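Local structure of probable glutathione S-transferase (3H1N) at residues F238-G241 against I242-Y246; A149-F152 against R153-M157; E124-D127 against V128-V132; R227-L230 against A231-R234; F160-Y163 against F164-L168. The protein probably catalyses the conjugation of glutathione to electrophilic compounds, as other glutathione S-transferases do. All coordinates share one frame; numbering follows the deposited sequence. Where two conformers were deposited one is given.

From the N terminus, contact 3 (124-132) comes first, where helix 105-127 runs out into the loop leading to helix 142-167. Contacts 2 (149-157) and 5 (160-168) follow on that second helix, in its middle and at its C-terminal end. Contact 4 (227-234) ends helix 224-230, and contact 1 (238-246) is a turn in the tail beyond it. All five are local and lie in series; none crosses another. In space, contact 3 is bound to contact 2 by the R156-E124 salt bridge and to contact 1 by H129 on I242 O, so the C-terminal tail is fastened to the paired long helices. Contact 4 lies apart, against helix 34-43.

Contact 1: residues F238-G241 against I242-Y246; sequences FGDG and IFRHY
R244 reaches back to the turn and gives its NE hydrogen to the carbonyl oxygen of G241, with NE and O 2.9 Å apart. The oxygen lies in the guanidinium plane and offers a lone pair, the arginine chain being extended from CG to NE. Also in that plane, NH1 donates to the hydroxyl of Y246, N to O 3.0 Å, helping to fix the group. D240 CB rests over one face of the same guanidinium, 4.0 Å from CZ. D240 OD1 lies well out of the plane with no N-H pointing at it; at 4.1 Å from NH1, any attraction is probably through charge alone. The tight part is apolar: F238 CE1 lies 3.7 Å from F243 CD2, the two side by side, and F243 packs on T122 and A125 of helix 105-127, whereas the D240 carboxylate is on the exposed side. Two waters stitch the backbone together: one links the amides of G239 and G241 to F243 O, the other G239 O to H245 N. Glycine suits G239 and G241, whose psi angles (-106° and -132°) a residue with CB seldom adopts. The R244 bond to G241 O holds this turn of the C-terminal tail, packed on the all-helical domain of a glutathione S-transferase fold.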
loop_
_atom_site.group_PDB
_atom_site.type_symbol
_atom_site.label_atom_id
_atom_site.label_comp_id
_atom_site.label_asym_id
_atom_site.label_seq_id
_atom_site.Cartn_x
_atom_site.Cartn_y
_atom_site.Cartn_z
ATOM N N PHE B 238 20.814 -9.493 1.313
ATOM C CA PHE B 238 19.809 -9.584 2.369
ATOM C C PHE B 238 20.520 -9.925 3.674
ATOM O O PHE B 238 21.594 -10.529 3.668
ATOM C CB PHE B 238 18.766 -10.660 2.055
ATOM C CG PHE B 238 18.053 -10.467 0.740
ATOM C CD1 PHE B 238 17.088 -9.472 0.597
ATOM C CD2 PHE B 238 18.340 -11.286 -0.352
ATOM C CE1 PHE B 238 16.415 -9.289 -0.622
ATOM C CE2 PHE B 238 17.669 -11.118 -1.578
ATOM C CZ PHE B 238 16.709 -10.113 -1.707
ATOM N N GLY B 239 19.932 -9.512 4.786
ATOM C CA GLY B 239 20.488 -9.792 6.101
ATOM C C GLY B 239 19.374 -9.683 7.119
ATOM O O GLY B 239 18.510 -10.551 7.197
ATOM N N ASP B 240 19.384 -8.612 7.890
ATOM C CA ASP B 240 18.349 -8.428 8.900
ATOM C C ASP B 240 17.418 -7.288 8.543
ATOM O O ASP B 240 17.118 -6.417 9.365
ATOM C CB ASP B 240 18.971 -8.284 10.287
ATOM C CG ASP B 240 19.678 -9.547 10.715
ATOM O OD1 ASP B 240 19.022 -10.446 11.289
ATOM O OD2 ASP B 240 20.884 -9.662 10.428
ATOM N N GLY B 241 16.945 -7.329 7.303
ATOM C CA GLY B 241 15.958 -6.378 6.814
ATOM C C GLY B 241 14.587 -7.007 6.770
ATOM O O GLY B 241 14.156 -7.640 7.732
ATOM N N ILE B 242 13.913 -6.835 5.637
ATOM C CA ILE B 242 12.578 -7.385 5.385
ATOM C C ILE B 242 12.631 -8.900 5.176
ATOM O O ILE B 242 11.898 -9.639 5.834
ATOM C CB ILE B 242 11.946 -6.705 4.138
ATOM C CG1 ILE B 242 11.596 -5.253 4.465
ATOM C CG2 ILE B 242 10.691 -7.477 3.630
ATOM C CD1 ILE B 242 11.169 -4.463 3.268
ATOM N N PHE B 243 13.514 -9.339 4.268
ATOM C CA PHE B 243 13.661 -10.750 3.891
ATOM C C PHE B 243 14.783 -11.402 4.713
ATOM O O PHE B 243 15.966 -11.113 4.516
ATOM C CB PHE B 243 13.916 -10.888 2.375
ATOM C CG PHE B 243 12.831 -10.265 1.516
ATOM C CD1 PHE B 243 11.630 -10.936 1.302
ATOM C CD2 PHE B 243 13.013 -9.004 0.926
ATOM C CE1 PHE B 243 10.622 -10.383 0.506
ATOM C CE2 PHE B 243 12.005 -8.432 0.132
ATOM C CZ PHE B 243 10.803 -9.121 -0.074
ATOM N N ARG B 244 14.394 -12.239 5.672
ATOM C CA ARG B 244 15.338 -12.811 6.619
ATOM C C ARG B 244 15.275 -14.320 6.569
ATOM O O ARG B 244 14.196 -14.912 6.648
ATOM C CB ARG B 244 15.056 -12.348 8.053
ATOM C CG ARG B 244 15.160 -10.841 8.294
ATOM C CD ARG B 244 15.021 -10.538 9.775
ATOM N NE ARG B 244 15.009 -9.109 10.075
ATOM C CZ ARG B 244 15.072 -8.599 11.310
ATOM N NH1 ARG B 244 15.204 -9.393 12.363
ATOM N NH2 ARG B 244 15.031 -7.282 11.492
ATOM N N HIS B 245 16.434 -14.947 6.464
ATOM C CA HIS B 245 16.483 -16.405 6.474
ATOM C C HIS B 245 16.546 -16.967 7.898
ATOM O O HIS B 245 17.598 -16.967 8.533
ATOM C CB HIS B 245 17.654 -16.923 5.630
ATOM C CG HIS B 245 17.812 -18.412 5.686
ATOM N ND1 HIS B 245 16.752 -19.275 5.521
ATOM C CD2 HIS B 245 18.896 -19.187 5.919
ATOM C CE1 HIS B 245 17.176 -20.519 5.641
ATOM N NE2 HIS B 245 18.475 -20.493 5.873
ATOM N N TYR B 246 15.407 -17.460 8.379
ATOM C CA TYR B 246 15.318 -18.175 9.643
ATOM C C TYR B 246 14.891 -19.611 9.334
ATOM O O TYR B 246 13.767 -19.839 8.911
ATOM C CB TYR B 246 14.265 -17.504 10.540
ATOM C CG TYR B 246 14.660 -16.133 11.043
ATOM C CD1 TYR B 246 15.843 -15.947 11.769
ATOM C CD2 TYR B 246 13.840 -15.026 10.815
ATOM C CE1 TYR B 246 16.207 -14.683 12.243
ATOM C CE2 TYR B 246 14.188 -13.758 11.293
ATOM C CZ TYR B 246 15.370 -13.594 12.008
ATOM O OH TYR B 246 15.712 -12.345 12.481
HETATM O O HOH W 1 17.148 -8.673 4.718
HETATM O O HOH W 2 18.799 -13.207 6.209
#

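Contact 2: residues A149-F152 against R153-M157; sequences AADF and RETRM
The backbone from A149 to M157 is helical, but it widens to a pi-type turn at 153-156: R153 N, E154 N and T155 N bond four residues back, whereas R156 N and M157 N reach five back, to D151 O and F152 O. D151 O therefore accepts from both T155 N and R156 N, at 2.8 and 3.2 Å. This is helix 142-167 of the all-helical domain. On the more exposed side, near A133 of the second subunit, the T155 hydroxyl sits between its own N and carbonyl carbon (chi1 74°), a torsion that turns OG1 to D151, 2.9 Å from OD1 and 3.1 Å from the main-chain O; which oxygen receives the proton is not settled. A short hydroxyl suits this place beside an aspartate. R156 carries its charge away to a salt bridge with E124 on helix 105-127. R153 bends at chi3 and lays one face of its guanidinium over A149 O, while NH2 bonds to L249 O in the tail. The small A149 and A150 let that flat group come close. The buried side belongs to F152, packed among L121, E124 and A125, and to the selenomethionine M157, which crosses it at about a right angle. M157 CG makes a CH-pi contact 3.7 Å from the ring centroid, and its SE stands obliquely at 4.2 Å from that centroid in a Met-aromatic contact.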
loop_
_atom_site.group_PDB
_atom_site.type_symbol
_atom_site.label_atom_id
_atom_site.label_comp_id
_atom_site.label_asym_id
_atom_site.label_seq_id
_atom_site.Cartn_x
_atom_site.Cartn_y
_atom_site.Cartn_z
ATOM N N ALA B 149 4.404 -17.966 10.252
ATOM C CA ALA B 149 5.143 -18.591 9.161
ATOM C C ALA B 149 4.403 -19.767 8.513
ATOM O O ALA B 149 4.412 -19.913 7.283
ATOM C CB ALA B 149 6.562 -19.031 9.628
ATOM N N ALA B 150 3.739 -20.578 9.337
ATOM C CA ALA B 150 2.989 -21.715 8.817
ATOM C C ALA B 150 1.907 -21.244 7.840
ATOM O O ALA B 150 1.759 -21.827 6.781
ATOM C CB ALA B 150 2.399 -22.563 9.943
ATOM N N ASP B 151 1.197 -20.169 8.167
ATOM C CA ASP B 151 0.191 -19.611 7.247
ATOM C C ASP B 151 0.808 -18.932 6.014
ATOM O O ASP B 151 0.291 -19.054 4.896
ATOM C CB ASP B 151 -0.732 -18.633 7.981
ATOM C CG ASP B 151 -1.892 -18.153 7.105
ATOM O OD1 ASP B 151 -2.693 -19.000 6.648
ATOM O OD2 ASP B 151 -1.997 -16.927 6.864
ATOM N N PHE B 152 1.907 -18.216 6.213
ATOM C CA PHE B 152 2.528 -17.490 5.117
ATOM C C PHE B 152 3.010 -18.515 4.078
ATOM O O PHE B 152 2.763 -18.359 2.872
ATOM C CB PHE B 152 3.686 -16.630 5.636
ATOM C CG PHE B 152 4.395 -15.810 4.559
ATOM C CD1 PHE B 152 3.750 -14.742 3.937
ATOM C CD2 PHE B 152 5.711 -16.088 4.201
ATOM C CE1 PHE B 152 4.392 -13.973 2.958
ATOM C CE2 PHE B 152 6.378 -15.318 3.224
ATOM C CZ PHE B 152 5.722 -14.266 2.600
ATOM N N ARG B 153 3.650 -19.583 4.553
ATOM C CA ARG B 153 4.144 -20.639 3.638
ATOM C C ARG B 153 2.987 -21.374 2.972
ATOM O O ARG B 153 3.023 -21.602 1.765
ATOM C CB ARG B 153 5.015 -21.697 4.350
ATOM C CG ARG B 153 6.401 -21.257 4.819
ATOM C CD ARG B 153 7.224 -22.439 5.388
ATOM N NE ARG B 153 6.408 -23.389 6.165
ATOM C CZ ARG B 153 6.189 -23.325 7.480
ATOM N NH1 ARG B 153 5.419 -24.227 8.063
ATOM N NH2 ARG B 153 6.736 -22.367 8.220
ATOM N N GLU B 154 1.987 -21.751 3.766
ATOM C CA GLU B 154 0.911 -22.656 3.332
ATOM C C GLU B 154 -0.127 -21.975 2.438
ATOM O O GLU B 154 -0.562 -22.547 1.438
ATOM C CB GLU B 154 0.202 -23.306 4.540
ATOM C CG GLU B 154 1.027 -24.356 5.304
ATOM C CD GLU B 154 0.393 -24.770 6.647
ATOM O OE1 GLU B 154 -0.797 -24.462 6.892
ATOM O OE2 GLU B 154 1.086 -25.405 7.465
ATOM N N THR B 155 -0.550 -20.767 2.800
ATOM C CA THR B 155 -1.610 -20.127 2.032
ATOM C C THR B 155 -1.191 -18.864 1.279
ATOM O O THR B 155 -1.610 -18.657 0.144
ATOM C CB THR B 155 -2.860 -19.830 2.894
ATOM O OG1 THR B 155 -2.590 -18.731 3.763
ATOM C CG2 THR B 155 -3.259 -21.035 3.726
ATOM N N ARG B 156 -0.370 -18.022 1.900
ATOM C CA ARG B 156 -0.112 -16.671 1.365
ATOM C C ARG B 156 0.842 -16.674 0.186
ATOM O O ARG B 156 0.529 -16.141 -0.884
ATOM C CB ARG B 156 0.409 -15.737 2.470
ATOM C CG ARG B 156 -0.532 -15.609 3.669
ATOM C CD ARG B 156 -1.932 -15.138 3.266
ATOM N NE ARG B 156 -1.937 -13.747 2.808
ATOM C CZ ARG B 156 -2.937 -13.180 2.136
ATOM N NH1 ARG B 156 -4.007 -13.892 1.797
ATOM N NH2 ARG B 156 -2.840 -11.917 1.749
HETATM N N MSE B 157 2.000 -17.296 0.379
HETATM C CA MSE B 157 3.006 -17.381 -0.678
HETATM C C MSE B 157 2.440 -17.975 -1.982
HETATM O O MSE B 157 2.601 -17.371 -3.047
HETATM C CB MSE B 157 4.259 -18.142 -0.208
HETATM C CG MSE B 157 5.160 -17.305 0.695
HETATM SE SE MSE B 157 6.683 -18.284 1.420
HETATM C CE MSE B 157 7.563 -18.774 -0.223
#

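Contact 3: residues E124-D127 against V128-V132; sequences EAHD and VHHPV
With its CG anti to the backbone N (chi1 168°), H126 brings its CD2 beside H129 CE1 and its CE1 beside H130 CB, while chi1 of 51° in H129 lays the face of that ring against H126 O. The two imidazoles meet as an offset edge-to-face pair, the edge of H129 toward the face of H126, with CE1 of H129 3.7 Å from CD2 of H126. H130 completes the cluster differently: its plane is only 14° from that of H126, but the rings are slid so far apart that they barely overlap. H126 O, centred on the H129 ring and 3.2 Å from its CE1, accepts from the backbone N of both H129 and H130 as the chain turns. P131 N has no hydrogen to give to D127 O, 3.1 Å away, so proline fits a place where no bond is made to that oxygen; its ring packs against it. On the polar side, H126 ND1 donates to D127 OD1 at 2.9 Å, with the oxygen in the plane of the imidazole. A water donates to the same OD1 and to H130 O, while H129 NE2 is bonded to I242 O in the tail. Nearby, P131 packs on P131 of the second subunit, placing the turn at the dimer interface. The bond from ND1 to the carboxylate fixes the rotation of H126, and by its charge D127 would probably polarise the imidazole.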
loop_
_atom_site.group_PDB
_atom_site.type_symbol
_atom_site.label_atom_id
_atom_site.label_comp_id
_atom_site.label_asym_id
_atom_site.label_seq_id
_atom_site.Cartn_x
_atom_site.Cartn_y
_atom_site.Cartn_z
ATOM N N GLU B 124 4.184 -8.705 4.225
ATOM C CA GLU B 124 3.902 -10.008 4.841
ATOM C C GLU B 124 5.194 -10.778 5.076
ATOM O O GLU B 124 5.322 -11.460 6.094
ATOM C CB GLU B 124 2.885 -10.832 4.029
ATOM C CG GLU B 124 1.481 -10.244 4.085
ATOM C CD GLU B 124 0.375 -11.179 3.573
ATOM O OE1 GLU B 124 0.535 -12.414 3.625
ATOM O OE2 GLU B 124 -0.692 -10.662 3.164
ATOM N N ALA B 125 6.160 -10.639 4.168
ATOM C CA ALA B 125 7.477 -11.275 4.349
ATOM C C ALA B 125 8.231 -10.701 5.555
ATOM O O ALA B 125 9.089 -11.382 6.154
ATOM C CB ALA B 125 8.312 -11.175 3.069
ATOM N N HIS B 126 7.931 -9.446 5.897
ATOM C CA HIS B 126 8.511 -8.817 7.080
ATOM C C HIS B 126 7.751 -9.232 8.321
ATOM O O HIS B 126 8.336 -9.565 9.358
ATOM C CB HIS B 126 8.475 -7.296 6.971
ATOM C CG HIS B 126 8.789 -6.605 8.259
ATOM N ND1 HIS B 126 7.807 -6.175 9.124
ATOM C CD2 HIS B 126 9.969 -6.298 8.846
ATOM C CE1 HIS B 126 8.368 -5.615 10.180
ATOM N NE2 HIS B 126 9.678 -5.676 10.036
ATOM N N ASP B 127 6.432 -9.179 8.220
ATOM C CA ASP B 127 5.589 -9.438 9.366
ATOM C C ASP B 127 5.650 -10.906 9.820
ATOM O O ASP B 127 5.270 -11.202 10.936
ATOM C CB ASP B 127 4.161 -8.988 9.074
ATOM C CG ASP B 127 4.013 -7.465 9.035
ATOM O OD1 ASP B 127 5.003 -6.718 9.221
ATOM O OD2 ASP B 127 2.869 -7.003 8.855
ATOM N N VAL B 128 6.165 -11.818 8.986
ATOM C CA VAL B 128 6.281 -13.218 9.396
ATOM C C VAL B 128 7.202 -13.346 10.628
ATOM O O VAL B 128 6.953 -14.163 11.508
ATOM C CB VAL B 128 6.757 -14.135 8.227
ATOM C CG1 VAL B 128 8.270 -14.098 8.068
ATOM C CG2 VAL B 128 6.292 -15.562 8.449
ATOM N N HIS B 129 8.261 -12.529 10.672
ATOM C CA HIS B 129 9.226 -12.548 11.781
ATOM C C HIS B 129 9.027 -11.430 12.791
ATOM O O HIS B 129 9.621 -11.465 13.870
ATOM C CB HIS B 129 10.689 -12.606 11.297
ATOM C CG HIS B 129 11.047 -11.570 10.272
ATOM N ND1 HIS B 129 11.206 -10.235 10.584
ATOM C CD2 HIS B 129 11.320 -11.680 8.949
ATOM C CE1 HIS B 129 11.545 -9.566 9.493
ATOM N NE2 HIS B 129 11.614 -10.420 8.486
ATOM N N HIS B 130 8.177 -10.460 12.450
ATOM C CA HIS B 130 7.755 -9.425 13.387
ATOM C C HIS B 130 6.228 -9.328 13.463
ATOM O O HIS B 130 5.645 -8.271 13.167
ATOM C CB HIS B 130 8.376 -8.063 13.048
ATOM C CG HIS B 130 9.840 -8.001 13.332
ATOM N ND1 HIS B 130 10.373 -7.242 14.349
ATOM C CD2 HIS B 130 10.882 -8.640 12.749
ATOM C CE1 HIS B 130 11.685 -7.414 14.377
ATOM N NE2 HIS B 130 12.019 -8.255 13.413
ATOM N N PRO B 131 5.574 -10.424 13.878
ATOM C CA PRO B 131 4.108 -10.469 13.881
ATOM C C PRO B 131 3.465 -9.664 14.996
ATOM O O PRO B 131 2.277 -9.310 14.893
ATOM C CB PRO B 131 3.810 -11.964 14.069
ATOM C CG PRO B 131 5.019 -12.485 14.820
ATOM C CD PRO B 131 6.169 -11.728 14.232
ATOM N N VAL B 132 4.226 -9.393 16.062
ATOM C CA VAL B 132 3.705 -8.635 17.205
ATOM C C VAL B 132 4.001 -7.138 17.040
ATOM O O VAL B 132 3.105 -6.295 17.199
ATOM C CB VAL B 132 4.259 -9.164 18.572
ATOM C CG1 VAL B 132 3.776 -8.298 19.745
ATOM C CG2 VAL B 132 3.889 -10.644 18.797
HETATM O O HOH W 3 5.227 -5.805 11.967
#

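Contact 4: residues R227-L230 against A231-R234; sequences RGYL and ASDR
The Y229 ring is met at its edge by R234, whose CB comes within 3.6 Å of CE2 and whose NE lies close to the ring plane, so the arginine runs along the rim. The guanidinium is turned 47° from the ring and has S232 OG over its centre on one face. R234 gets there by a bend at chi3 (-58°), which brings NH2 back beside Y229 CA. The charge is answered elsewhere, for NE forms a salt bridge with E42 of helix 34-43. Y229 packs against the same helix through R38, L39 and E42, and its hydroxyl bonds to E35; a long aromatic with a polar end suits this boundary between domains. At the C-terminal end of helix 224-230 the bonding is weak and irregular: A231 N bonds to G228 O at 3.2 Å and only weakly to R227 O, and S232 N bonds to Y229 O at 3.1 Å. S232 OG donates to that same Y229 O at 2.6 Å and accepts from R234 N at 3.1 Å, the latter forming an ST turn. A water spans L230 O and S232 O. Serine fits here because one small hydroxyl can both give and receive. Y229 O, held by two donors from one residue, ties the helix end to the turn, and the tyrosine and arginine then carry that end across to acidic residues of helix 34-43, in the thioredoxin-like domain.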
loop_
_atom_site.group_PDB
_atom_site.type_symbol
_atom_site.label_atom_id
_atom_site.label_comp_id
_atom_site.label_asym_id
_atom_site.label_seq_id
_atom_site.Cartn_x
_atom_site.Cartn_y
_atom_site.Cartn_z
ATOM N N ARG B 227 22.941 -5.195 -15.338
ATOM C CA ARG B 227 24.164 -5.985 -15.189
ATOM C C ARG B 227 25.180 -5.338 -14.242
ATOM O O ARG B 227 25.658 -5.983 -13.301
ATOM C CB ARG B 227 24.801 -6.250 -16.568
ATOM C CG ARG B 227 25.897 -7.335 -16.612
ATOM C CD ARG B 227 25.328 -8.758 -16.496
ATOM N NE ARG B 227 24.193 -9.008 -17.395
ATOM C CZ ARG B 227 24.288 -9.486 -18.634
ATOM N NH1 ARG B 227 23.182 -9.666 -19.347
ATOM N NH2 ARG B 227 25.480 -9.786 -19.166
ATOM N N GLY B 228 25.506 -4.073 -14.507
ATOM C CA GLY B 228 26.473 -3.327 -13.714
ATOM C C GLY B 228 26.063 -3.243 -12.257
ATOM O O GLY B 228 26.862 -3.581 -11.374
ATOM N N TYR B 229 24.817 -2.814 -12.018
ATOM C CA TYR B 229 24.271 -2.649 -10.657
ATOM C C TYR B 229 24.287 -3.929 -9.807
ATOM O O TYR B 229 24.706 -3.909 -8.645
ATOM C CB TYR B 229 22.850 -2.047 -10.670
ATOM C CG TYR B 229 22.256 -2.021 -9.282
ATOM C CD1 TYR B 229 21.182 -2.847 -8.943
ATOM C CD2 TYR B 229 22.812 -1.215 -8.281
ATOM C CE1 TYR B 229 20.635 -2.833 -7.636
ATOM C CE2 TYR B 229 22.282 -1.200 -6.982
ATOM C CZ TYR B 229 21.212 -2.009 -6.669
ATOM O OH TYR B 229 20.729 -1.985 -5.378
ATOM N N LEU B 230 23.841 -5.038 -10.393
ATOM C CA LEU B 230 23.722 -6.295 -9.650
ATOM C C LEU B 230 25.085 -6.904 -9.316
ATOM O O LEU B 230 25.175 -7.766 -8.446
ATOM C CB LEU B 230 22.838 -7.300 -10.398
ATOM C CG LEU B 230 21.379 -6.893 -10.654
ATOM C CD1 LEU B 230 20.708 -7.864 -11.624
ATOM C CD2 LEU B 230 20.567 -6.750 -9.355
ATOM N N ALA B 231 26.133 -6.419 -9.974
ATOM C CA ALA B 231 27.502 -6.891 -9.735
ATOM C C ALA B 231 28.328 -5.869 -8.946
ATOM O O ALA B 231 29.509 -6.085 -8.684
ATOM C CB ALA B 231 28.177 -7.217 -11.062
ATOM N N SER B 232 27.690 -4.764 -8.557
ATOM C CA SER B 232 28.368 -3.647 -7.891
ATOM C C SER B 232 28.328 -3.765 -6.366
ATOM O O SER B 232 27.634 -4.626 -5.819
ATOM C CB SER B 232 27.706 -2.327 -8.300
ATOM O OG SER B 232 26.426 -2.215 -7.692
ATOM N N ASP B 233 29.066 -2.881 -5.696
ATOM C CA ASP B 233 29.005 -2.720 -4.240
ATOM C C ASP B 233 27.722 -2.040 -3.800
ATOM O O ASP B 233 27.413 -1.999 -2.606
ATOM C CB ASP B 233 30.189 -1.885 -3.756
ATOM C CG ASP B 233 31.515 -2.566 -3.993
ATOM O OD1 ASP B 233 31.508 -3.785 -4.279
ATOM O OD2 ASP B 233 32.564 -1.892 -3.890
ATOM N N ARG B 234 26.985 -1.493 -4.760
ATOM C CA ARG B 234 25.737 -0.779 -4.458
ATOM C C ARG B 234 24.566 -1.714 -4.135
ATOM O O ARG B 234 23.559 -1.282 -3.549
ATOM C CB ARG B 234 25.365 0.161 -5.609
ATOM C CG ARG B 234 26.433 1.206 -5.925
ATOM C CD ARG B 234 25.893 2.285 -6.877
ATOM N NE ARG B 234 25.400 1.743 -8.149
ATOM C CZ ARG B 234 26.170 1.178 -9.078
ATOM N NH1 ARG B 234 27.474 1.055 -8.891
ATOM N NH2 ARG B 234 25.630 0.719 -10.197
HETATM O O HOH W 4 26.727 -6.966 -6.167
#

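Contact 5: residues F160-Y163 against F164-L168; sequences FMQY and FEQAL
Y163 and F164, neighbours on helix 142-167, place their rings by different first torsions. Y163 has CG anti to the backbone N (chi1 177°), whereas in F164 CG is anti to the carbonyl carbon (chi1 -61°), and together these bring Y163 CD2 over one face of the F164 ring, toward its rim. The edge-to-face pair has CD2 3.9 Å from F164 CE1. F164 also lies along the preceding turn, its CD2 3.1 Å from F160 O, and touches T117 and I118 of helix 105-127, where a flat apolar side chain suits the interior. E165 bends at chi2 (70°) and carries its carboxylate to the backbone N atoms of R212 and L213, at the start of helix 211-221. Bonds such as A167 N to Y163 O, 2.9 Å, keep the helix regular up to A167. Y163 is amphipathic: its OH bonds to P70 O of the second subunit and its ring meets F72 there edge-to-face, while F160 stacks on the same F72, an intersubunit aromatic contact that recalls the lock-and-key interface of some glutathione S-transferase classes.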
loop_
_atom_site.group_PDB
_atom_site.type_symbol
_atom_site.label_atom_id
_atom_site.label_comp_id
_atom_site.label_asym_id
_atom_site.label_seq_id
_atom_site.Cartn_x
_atom_site.Cartn_y
_atom_site.Cartn_z
ATOM N N PHE B 160 -0.238 -15.293 -3.675
ATOM C CA PHE B 160 0.472 -14.227 -4.382
ATOM C C PHE B 160 1.196 -14.734 -5.625
ATOM O O PHE B 160 1.115 -14.109 -6.672
ATOM C CB PHE B 160 1.483 -13.566 -3.458
ATOM C CG PHE B 160 0.873 -12.612 -2.475
ATOM C CD1 PHE B 160 0.396 -11.369 -2.903
ATOM C CD2 PHE B 160 0.808 -12.933 -1.129
ATOM C CE1 PHE B 160 -0.127 -10.465 -2.014
ATOM C CE2 PHE B 160 0.249 -12.029 -0.209
ATOM C CZ PHE B 160 -0.222 -10.799 -0.651
HETATM N N MSE B 161 1.911 -15.855 -5.513
HETATM C CA MSE B 161 2.686 -16.340 -6.649
HETATM C C MSE B 161 1.794 -16.769 -7.817
HETATM O O MSE B 161 2.081 -16.438 -8.982
HETATM C CB MSE B 161 3.670 -17.443 -6.225
HETATM C CG MSE B 161 4.820 -16.866 -5.386
HETATM SE SE MSE B 161 6.001 -18.201 -4.654
HETATM C CE MSE B 161 7.056 -18.539 -6.230
ATOM N N GLN B 162 0.715 -17.487 -7.507
ATOM C CA GLN B 162 -0.287 -17.859 -8.517
ATOM C C GLN B 162 -0.879 -16.618 -9.177
ATOM O O GLN B 162 -1.086 -16.594 -10.390
ATOM C CB GLN B 162 -1.414 -18.706 -7.912
ATOM C CG GLN B 162 -2.320 -19.402 -8.959
ATOM C CD GLN B 162 -1.589 -20.481 -9.757
ATOM O OE1 GLN B 162 -0.871 -20.191 -10.712
ATOM N NE2 GLN B 162 -1.774 -21.730 -9.362
ATOM N N TYR B 163 -1.141 -15.591 -8.375
ATOM C CA TYR B 163 -1.659 -14.331 -8.902
ATOM C C TYR B 163 -0.711 -13.737 -9.941
ATOM O O TYR B 163 -1.141 -13.414 -11.056
ATOM C CB TYR B 163 -1.977 -13.328 -7.781
ATOM C CG TYR B 163 -2.451 -12.002 -8.321
ATOM C CD1 TYR B 163 -3.748 -11.858 -8.825
ATOM C CD2 TYR B 163 -1.597 -10.898 -8.354
ATOM C CE1 TYR B 163 -4.187 -10.645 -9.348
ATOM C CE2 TYR B 163 -2.034 -9.673 -8.864
ATOM C CZ TYR B 163 -3.334 -9.558 -9.343
ATOM O OH TYR B 163 -3.742 -8.355 -9.861
ATOM N N PHE B 164 0.579 -13.648 -9.609
ATOM C CA PHE B 164 1.545 -13.134 -10.572
ATOM C C PHE B 164 1.700 -14.017 -11.795
ATOM O O PHE B 164 1.828 -13.502 -12.908
ATOM C CB PHE B 164 2.876 -12.757 -9.905
ATOM C CG PHE B 164 2.705 -11.667 -8.874
ATOM C CD1 PHE B 164 2.172 -10.433 -9.251
ATOM C CD2 PHE B 164 3.031 -11.883 -7.540
ATOM C CE1 PHE B 164 1.964 -9.412 -8.296
ATOM C CE2 PHE B 164 2.836 -10.855 -6.576
ATOM C CZ PHE B 164 2.308 -9.638 -6.964
ATOM N N GLU B 165 1.610 -15.331 -11.600
ATOM C CA GLU B 165 1.615 -16.262 -12.723
ATOM C C GLU B 165 0.487 -15.972 -13.729
ATOM O O GLU B 165 0.692 -16.054 -14.947
ATOM C CB GLU B 165 1.536 -17.713 -12.234
ATOM C CG GLU B 165 1.700 -18.766 -13.353
ATOM C CD GLU B 165 3.115 -18.836 -13.920
ATOM O OE1 GLU B 165 4.015 -18.189 -13.356
ATOM O OE2 GLU B 165 3.334 -19.537 -14.940
ATOM N N GLN B 166 -0.693 -15.647 -13.212
ATOM C CA GLN B 166 -1.852 -15.325 -14.057
ATOM C C GLN B 166 -1.754 -13.940 -14.682
ATOM O O GLN B 166 -2.095 -13.765 -15.846
ATOM C CB GLN B 166 -3.181 -15.485 -13.294
ATOM C CG GLN B 166 -3.431 -16.900 -12.731
ATOM C CD GLN B 166 -3.006 -18.032 -13.683
ATOM O OE1 GLN B 166 -2.059 -18.776 -13.402
ATOM N NE2 GLN B 166 -3.708 -18.166 -14.799
ATOM N N ALA B 167 -1.250 -12.972 -13.916
ATOM C CA ALA B 167 -1.016 -11.610 -14.406
ATOM C C ALA B 167 -0.077 -11.602 -15.615
ATOM O O ALA B 167 -0.205 -10.746 -16.500
ATOM C CB ALA B 167 -0.455 -10.740 -13.289
ATOM N N LEU B 168 0.853 -12.561 -15.633
ATOM C CA LEU B 168 1.811 -12.755 -16.733
ATOM C C LEU B 168 1.277 -13.555 -17.927
ATOM O O LEU B 168 2.009 -13.778 -18.892
ATOM C CB LEU B 168 3.086 -13.440 -16.215
ATOM C CG LEU B 168 3.972 -12.595 -15.300
ATOM C CD1 LEU B 168 4.962 -13.459 -14.512
ATOM C CD2 LEU B 168 4.697 -11.531 -16.110
#